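Local coordinates for programmed Cell Death Protein 5 Homolog (Leishmania major, PDB 6VMT) that probably binds DNA and folds as a compact helical bundle at the end of a long N-terminal helix, at residues 42-47 and 68-73; 49-54 and 86-91; 72-75 and 80-83. All coordinates share one frame; numbering follows the deposited sequence.

Contact 1 (42-47 and 68-73); sequences AFVSAE and MHIIQA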
# COMPACT_ATOMS: atom_id res chain seq x y z
N ALA A 42 -2.84 2.64 -12.09
CA ALA A 42 -1.98 3.03 -13.24
C ALA A 42 -0.91 1.97 -13.53
O ALA A 42 -0.51 1.85 -14.72
CB ALA A 42 -1.31 4.34 -12.93
N PHE A 43 -0.43 1.32 -12.47
CA PHE A 43 0.80 0.49 -12.45
C PHE A 43 0.43 -0.97 -12.70
O PHE A 43 1.18 -1.67 -13.42
CB PHE A 43 1.53 0.59 -11.11
CG PHE A 43 2.20 1.91 -10.82
CD1 PHE A 43 2.17 2.95 -11.73
CD2 PHE A 43 2.89 2.09 -9.64
CE1 PHE A 43 2.82 4.15 -11.45
CE2 PHE A 43 3.55 3.28 -9.37
CZ PHE A 43 3.51 4.31 -10.27
N VAL A 44 -0.68 -1.40 -12.10
CA VAL A 44 -1.06 -2.83 -12.02
C VAL A 44 -2.33 -3.01 -12.85
O VAL A 44 -3.12 -2.08 -12.90
CB VAL A 44 -1.24 -3.28 -10.56
CG1 VAL A 44 -1.60 -4.74 -10.43
CG2 VAL A 44 0.01 -3.02 -9.77
N SER A 45 -2.47 -4.15 -13.50
CA SER A 45 -3.65 -4.47 -14.35
C SER A 45 -4.83 -4.82 -13.44
O SER A 45 -4.63 -4.98 -12.22
CB SER A 45 -3.35 -5.60 -15.28
OG SER A 45 -3.18 -6.78 -14.52
N ALA A 46 -6.02 -4.93 -14.01
CA ALA A 46 -7.30 -5.00 -13.28
C ALA A 46 -7.40 -6.37 -12.61
O ALA A 46 -7.70 -6.42 -11.42
CB ALA A 46 -8.42 -4.75 -14.25
N GLU A 47 -7.12 -7.42 -13.39
CA GLU A 47 -7.04 -8.83 -12.93
C GLU A 47 -6.07 -8.91 -11.75
O GLU A 47 -6.41 -9.57 -10.75
CB GLU A 47 -6.56 -9.73 -14.07
CG GLU A 47 -7.66 -10.56 -14.74
CD GLU A 47 -7.30 -12.02 -15.03
OE1 GLU A 47 -6.09 -12.31 -15.25
OE2 GLU A 47 -8.22 -12.87 -15.03
N MET A 68 3.93 -2.49 -2.05
CA MET A 68 5.13 -1.67 -1.72
C MET A 68 6.15 -1.85 -2.83
O MET A 68 6.78 -0.90 -3.22
CB MET A 68 5.82 -2.09 -0.42
CG MET A 68 5.32 -1.35 0.85
SD MET A 68 5.92 -2.08 2.44
CE MET A 68 7.67 -1.68 2.35
N HIS A 69 6.43 -3.09 -3.19
CA HIS A 69 7.53 -3.41 -4.12
C HIS A 69 7.18 -2.87 -5.50
O HIS A 69 8.04 -2.23 -6.10
CB HIS A 69 7.78 -4.91 -4.20
CG HIS A 69 8.84 -5.26 -5.18
ND1 HIS A 69 10.20 -5.06 -4.92
CD2 HIS A 69 8.77 -5.74 -6.44
CE1 HIS A 69 10.90 -5.43 -5.96
NE2 HIS A 69 10.04 -5.85 -6.90
N ILE A 70 5.98 -3.15 -5.99
CA ILE A 70 5.55 -2.72 -7.36
C ILE A 70 5.71 -1.21 -7.44
O ILE A 70 6.25 -0.72 -8.41
CB ILE A 70 4.11 -3.12 -7.63
CG1 ILE A 70 3.97 -4.62 -7.85
CG2 ILE A 70 3.56 -2.31 -8.79
CD1 ILE A 70 2.57 -5.11 -7.76
N ILE A 71 5.27 -0.49 -6.42
CA ILE A 71 5.31 0.99 -6.45
C ILE A 71 6.76 1.44 -6.48
O ILE A 71 7.10 2.22 -7.38
CB ILE A 71 4.58 1.55 -5.24
CG1 ILE A 71 3.10 1.23 -5.34
CG2 ILE A 71 4.85 3.03 -5.11
CD1 ILE A 71 2.33 1.68 -4.15
N GLN A 72 7.59 1.04 -5.52
CA GLN A 72 9.00 1.50 -5.50
C GLN A 72 9.63 1.14 -6.85
O GLN A 72 10.33 1.98 -7.39
CB GLN A 72 9.80 1.00 -4.28
CG GLN A 72 10.17 -0.48 -4.29
CD GLN A 72 11.45 -0.88 -5.01
OE1 GLN A 72 12.42 -0.13 -5.09
NE2 GLN A 72 11.47 -2.09 -5.54
N ALA A 73 9.29 -0.02 -7.41
CA ALA A 73 9.93 -0.60 -8.62
C ALA A 73 9.56 0.18 -9.88
O ALA A 73 10.43 0.47 -10.68
CB ALA A 73 9.47 -2.01 -8.74

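Contact 2 (49-54 and 86-91); sequences RERLKR and DTVREL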
# COMPACT_ATOMS: atom_id res chain seq x y z
N ARG A 49 -5.04 -6.61 -9.84
CA ARG A 49 -5.48 -5.73 -8.73
C ARG A 49 -6.55 -6.43 -7.89
O ARG A 49 -6.48 -6.27 -6.65
CB ARG A 49 -5.97 -4.40 -9.29
CG ARG A 49 -5.12 -3.22 -8.85
CD ARG A 49 -4.96 -2.18 -9.93
NE ARG A 49 -6.25 -1.71 -10.38
CZ ARG A 49 -6.63 -1.61 -11.65
NH1 ARG A 49 -5.81 -1.93 -12.64
NH2 ARG A 49 -7.85 -1.17 -11.92
N GLU A 50 -7.48 -7.15 -8.51
CA GLU A 50 -8.45 -8.03 -7.79
C GLU A 50 -7.68 -9.07 -6.97
O GLU A 50 -7.90 -9.20 -5.74
CB GLU A 50 -9.38 -8.72 -8.78
CG GLU A 50 -10.23 -7.73 -9.56
CD GLU A 50 -11.24 -8.35 -10.51
OE1 GLU A 50 -11.78 -9.42 -10.17
OE2 GLU A 50 -11.49 -7.74 -11.57
N ARG A 51 -6.80 -9.79 -7.63
CA ARG A 51 -5.97 -10.86 -7.02
C ARG A 51 -5.35 -10.32 -5.74
O ARG A 51 -5.36 -11.04 -4.74
CB ARG A 51 -4.91 -11.32 -8.02
CG ARG A 51 -3.95 -12.35 -7.44
CD ARG A 51 -2.92 -12.82 -8.43
NE ARG A 51 -3.47 -13.76 -9.40
CZ ARG A 51 -3.71 -15.04 -9.18
NH1 ARG A 51 -3.46 -15.58 -8.00
NH2 ARG A 51 -4.21 -15.79 -10.14
N LEU A 52 -4.82 -9.11 -5.77
CA LEU A 52 -4.06 -8.55 -4.62
C LEU A 52 -5.00 -8.30 -3.44
O LEU A 52 -4.57 -8.49 -2.29
CB LEU A 52 -3.39 -7.25 -5.07
CG LEU A 52 -1.97 -7.35 -5.58
CD1 LEU A 52 -1.53 -6.00 -6.12
CD2 LEU A 52 -1.02 -7.80 -4.47
N LYS A 53 -6.22 -7.83 -3.72
CA LYS A 53 -7.24 -7.52 -2.69
C LYS A 53 -7.84 -8.84 -2.23
O LYS A 53 -8.00 -9.04 -1.01
CB LYS A 53 -8.26 -6.52 -3.25
CG LYS A 53 -7.65 -5.17 -3.62
CD LYS A 53 -8.60 -3.99 -3.53
CE LYS A 53 -7.89 -2.65 -3.53
NZ LYS A 53 -8.84 -1.54 -3.32
N ARG A 54 -8.06 -9.76 -3.17
CA ARG A 54 -8.54 -11.13 -2.87
C ARG A 54 -7.63 -11.81 -1.83
O ARG A 54 -8.18 -12.47 -0.95
CB ARG A 54 -8.56 -11.98 -4.14
CG ARG A 54 -9.71 -12.96 -4.20
CD ARG A 54 -9.78 -13.46 -5.62
NE ARG A 54 -8.53 -14.10 -6.00
CZ ARG A 54 -8.09 -14.23 -7.25
NH1 ARG A 54 -8.80 -13.74 -8.25
NH2 ARG A 54 -6.94 -14.83 -7.51
N ASP A 86 -0.05 -12.26 -14.02
CA ASP A 86 0.99 -13.32 -14.07
C ASP A 86 2.18 -12.87 -13.22
O ASP A 86 2.71 -13.69 -12.47
CB ASP A 86 1.38 -13.64 -15.52
CG ASP A 86 0.22 -13.65 -16.52
OD1 ASP A 86 -0.54 -12.64 -16.59
OD2 ASP A 86 0.09 -14.66 -17.26
N THR A 87 2.61 -11.62 -13.32
CA THR A 87 3.74 -11.07 -12.52
C THR A 87 3.31 -10.87 -11.06
O THR A 87 4.13 -11.11 -10.16
CB THR A 87 4.27 -9.74 -13.07
OG1 THR A 87 4.57 -9.83 -14.46
CG2 THR A 87 5.53 -9.31 -12.36
N VAL A 88 2.07 -10.44 -10.82
CA VAL A 88 1.53 -10.31 -9.44
C VAL A 88 1.61 -11.69 -8.77
O VAL A 88 2.28 -11.81 -7.72
CB VAL A 88 0.09 -9.77 -9.45
CG1 VAL A 88 -0.58 -9.90 -8.09
CG2 VAL A 88 0.05 -8.33 -9.93
N ARG A 89 0.97 -12.69 -9.38
CA ARG A 89 0.91 -14.09 -8.87
C ARG A 89 2.33 -14.54 -8.54
O ARG A 89 2.56 -14.98 -7.42
CB ARG A 89 0.18 -14.96 -9.89
CG ARG A 89 0.81 -16.31 -10.15
CD ARG A 89 -0.13 -17.30 -10.83
NE ARG A 89 0.38 -18.65 -10.60
CZ ARG A 89 0.43 -19.30 -9.42
NH1 ARG A 89 -0.02 -18.76 -8.30
NH2 ARG A 89 0.94 -20.52 -9.37
N GLU A 90 3.27 -14.34 -9.45
CA GLU A 90 4.72 -14.65 -9.26
C GLU A 90 5.21 -13.98 -7.97
O GLU A 90 5.70 -14.70 -7.10
CB GLU A 90 5.51 -14.21 -10.50
CG GLU A 90 6.89 -14.82 -10.65
CD GLU A 90 7.51 -14.56 -12.03
OE1 GLU A 90 7.51 -13.39 -12.46
OE2 GLU A 90 7.99 -15.53 -12.68
N LEU A 91 5.03 -12.66 -7.83
CA LEU A 91 5.51 -11.87 -6.65
C LEU A 91 4.83 -12.39 -5.37
O LEU A 91 5.55 -12.65 -4.39
CB LEU A 91 5.21 -10.38 -6.84
CG LEU A 91 5.98 -9.62 -7.93
CD1 LEU A 91 5.61 -8.16 -7.89
CD2 LEU A 91 7.48 -9.74 -7.76

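Contact 3 (72-75 and 80-83); sequences QAVQ and QPPV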
# COMPACT_ATOMS: atom_id res chain seq x y z
N GLN A 72 7.59 1.04 -5.52
CA GLN A 72 9.00 1.50 -5.50
C GLN A 72 9.63 1.14 -6.85
O GLN A 72 10.33 1.98 -7.39
CB GLN A 72 9.80 1.00 -4.28
CG GLN A 72 10.17 -0.48 -4.29
CD GLN A 72 11.45 -0.88 -5.01
OE1 GLN A 72 12.42 -0.13 -5.09
NE2 GLN A 72 11.47 -2.09 -5.54
N ALA A 73 9.29 -0.02 -7.41
CA ALA A 73 9.93 -0.60 -8.62
C ALA A 73 9.56 0.18 -9.88
O ALA A 73 10.43 0.47 -10.68
CB ALA A 73 9.47 -2.01 -8.74
N VAL A 74 8.27 0.38 -10.10
CA VAL A 74 7.74 1.15 -11.26
C VAL A 74 8.23 2.62 -11.13
O VAL A 74 8.90 3.15 -12.05
CB VAL A 74 6.21 1.02 -11.30
CG1 VAL A 74 5.61 1.80 -12.44
CG2 VAL A 74 5.77 -0.42 -11.39
N GLN A 75 8.01 3.25 -9.98
CA GLN A 75 8.46 4.65 -9.78
C GLN A 75 9.92 4.86 -10.18
O GLN A 75 10.22 5.98 -10.62
CB GLN A 75 8.25 5.04 -8.33
CG GLN A 75 6.85 5.54 -8.09
CD GLN A 75 6.72 5.91 -6.65
OE1 GLN A 75 7.68 5.72 -5.90
NE2 GLN A 75 5.53 6.37 -6.26
N GLN A 80 8.09 -2.66 -15.74
CA GLN A 80 7.35 -2.04 -16.87
C GLN A 80 5.88 -2.10 -16.52
O GLN A 80 5.28 -3.17 -16.50
CB GLN A 80 7.67 -2.80 -18.16
CG GLN A 80 6.94 -2.29 -19.40
CD GLN A 80 7.76 -1.36 -20.26
OE1 GLN A 80 8.99 -1.47 -20.34
NE2 GLN A 80 7.09 -0.43 -20.92
N PRO A 81 5.23 -0.95 -16.26
CA PRO A 81 3.78 -0.92 -16.09
C PRO A 81 3.10 -1.03 -17.43
O PRO A 81 3.68 -0.67 -18.45
CB PRO A 81 3.52 0.44 -15.46
CG PRO A 81 4.66 1.31 -15.93
CD PRO A 81 5.83 0.39 -16.17
N PRO A 82 1.85 -1.54 -17.50
CA PRO A 82 1.12 -2.02 -16.34
C PRO A 82 1.51 -3.48 -16.07
O PRO A 82 1.76 -4.23 -17.00
CB PRO A 82 -0.33 -1.90 -16.78
CG PRO A 82 -0.24 -2.32 -18.23
CD PRO A 82 1.07 -1.74 -18.73
N VAL A 83 1.57 -3.83 -14.80
CA VAL A 83 2.13 -5.11 -14.30
C VAL A 83 1.00 -6.15 -14.40
O VAL A 83 -0.10 -5.89 -13.85
CB VAL A 83 2.66 -4.89 -12.88
CG1 VAL A 83 3.05 -6.15 -12.16
CG2 VAL A 83 3.82 -3.93 -12.88

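Contact 1 (42-47 and 68-73)
The helix-to-helix turn that ends the long helix 12-43 and starts helix 46-75 packs here, through Phe43 and Val44, on Ile70 and Ile71 near the far end of that second helix. The two segments bury 169 Å² between them with no hydrogen bond across, so the evidence is for apolar packing. The closest approach is between methyl groups: Val44 CG2 lies 3.8 Å from Ile70 CG2. It also stands 3.9 Å from Ile70 CD1, so a single valine methyl meets both branches of the isoleucine, and the two side chains cross at about a right angle. On Val44 this methyl sits beside the backbone N, while CG1 is turned anti to it (chi1 -178°). Phe43 contributes at two levels. Its CB is 4.2 Å from Ile70 CG2, and its ring reaches further along the helix with an edge: CE2 comes within 4.1 Å of Ile71 CA, which lies near the ring plane. The ring therefore abuts the helix backbone by its rim, with CD2 only loosely approaching Ile71 CG1 at 4.4 Å. Val44 is also where helical backbone geometry breaks off, and Ser45 N-caps the helix that follows through a weak hydrogen bond from Gly48 N to Ser45 OG. Helix 85-103 also packs here, with Val88 against Val44 and Leu91 against Ile70, while Met79, in the loop between helix 46-75 and helix 85-103, touches Ile70 as well.

Contact 2 (49-54 and 86-91)
Leu52 and Val88 supply the apolar part of this contact: Leu52 CG meets Val88 CG1 at 3.8 Å, the two side chains passing at a slant. That same valine methyl, held anti to the backbone N of Val88, also touches the aliphatic stem of Arg51, with CD at 3.8 Å. The arginine stem and the valine point opposite ways as they pass.

Within the helical bundle, segment 49-54 of helix 46-75 and segment 86-91 of helix 85-103 run near-parallel. The axes of these short segments approach to 9.7 Å with 27° between their N-to-C directions, and the nearest CA pair is Leu52 and Val88 at 7.6 Å. Val66, from the part of helix 46-75 that has doubled back, packs on both Leu52 and Leu91.

The Arg51 guanidinium packs on the Arg89 stem. The Arg51 chain runs out extended and then bends at chi3 (-76°), which turns its guanidinium over that stem: Arg89 CB lies 3.8 Å above the guanidinium plane, offset toward the rim. On the opposite face sits Arg54 NH2. The guanidinium planes of Arg51 and Arg89 are inclined by 46°, and their NH1 atoms stay 4.7 Å apart. Arg51 NE forms a salt bridge to Asp85 at the start of helix 85-103, a nearby negative charge that probably offsets part of the crowding of like charges.

Contact 3 (72-75 and 80-83)
Val74 faces Pro81 and Val83 with one methyl for each, and its rotamer decides which goes where. CG1 extends anti to the backbone N (chi1 180°) and is directed at the proline, while CG2 lies beside that N, anti to the carbonyl carbon, and faces the second valine. The Pro81 side is the closer: Val74 CG1 is 3.7 Å from Pro81 CG. The same methyl is 3.9 Å from Pro81 CB and 4.0 Å from Pro81 CD, so it rests against the whole row of ring methylenes. It approaches from one side of the ring, displaced toward the CG rim. The C-gamma endo pucker tips CG to the side of the carbonyl carbon, which is the side away from this methyl, and the two side chains are oblique to each other.

The other branch is looser. Val74 CG2 and Val83 CG2 are 4.3 Å apart; Val83 also has CG1 anti to its own N (chi1 170°), so the methyl that it offers is likewise the one beside the backbone N. No hydrogen bond spans the segments, and only 115 Å² is buried.

A distinctive backbone conformation accompanies this flanking of one valine by two residues of a short loop. The peptide bond before Pro82 is cis, bringing Pro81 CA to 2.9 Å from Pro82 CA. Both Pro81 and Val83 direct their CB toward helix 46-75, whereas that of Pro82 between them points away. Val83 is pinned by backbone hydrogen bonds to Phe43 and Ser45, and the Phe43 ring also touches Val74. This is a helix-loop-helix connection in a small helical bundle, its cis-proline loop folded back over the preceding helix before helix 85-103 begins.

Overall arrangement
From the N terminus, the chain runs down helix 12-43 and turns at 42-47, where contact 1 begins. Helix 46-75 then supplies 49-54 to contact 2 and, after doubling back, 68-73, which closes the loop of contact 1. Contact 3 starts on the same stretch, sharing Gln72 and Ala73, and closes a short loop at 80-83; 86-91 finally closes contact 2. Contacts 1 and 2 therefore cross, while contact 3 is nested within contact 2. Contacts 1 and 3 lie close together, with centres about 5 Å apart. Together the three tie the first helix, both arms of the second, the loop and the third helix.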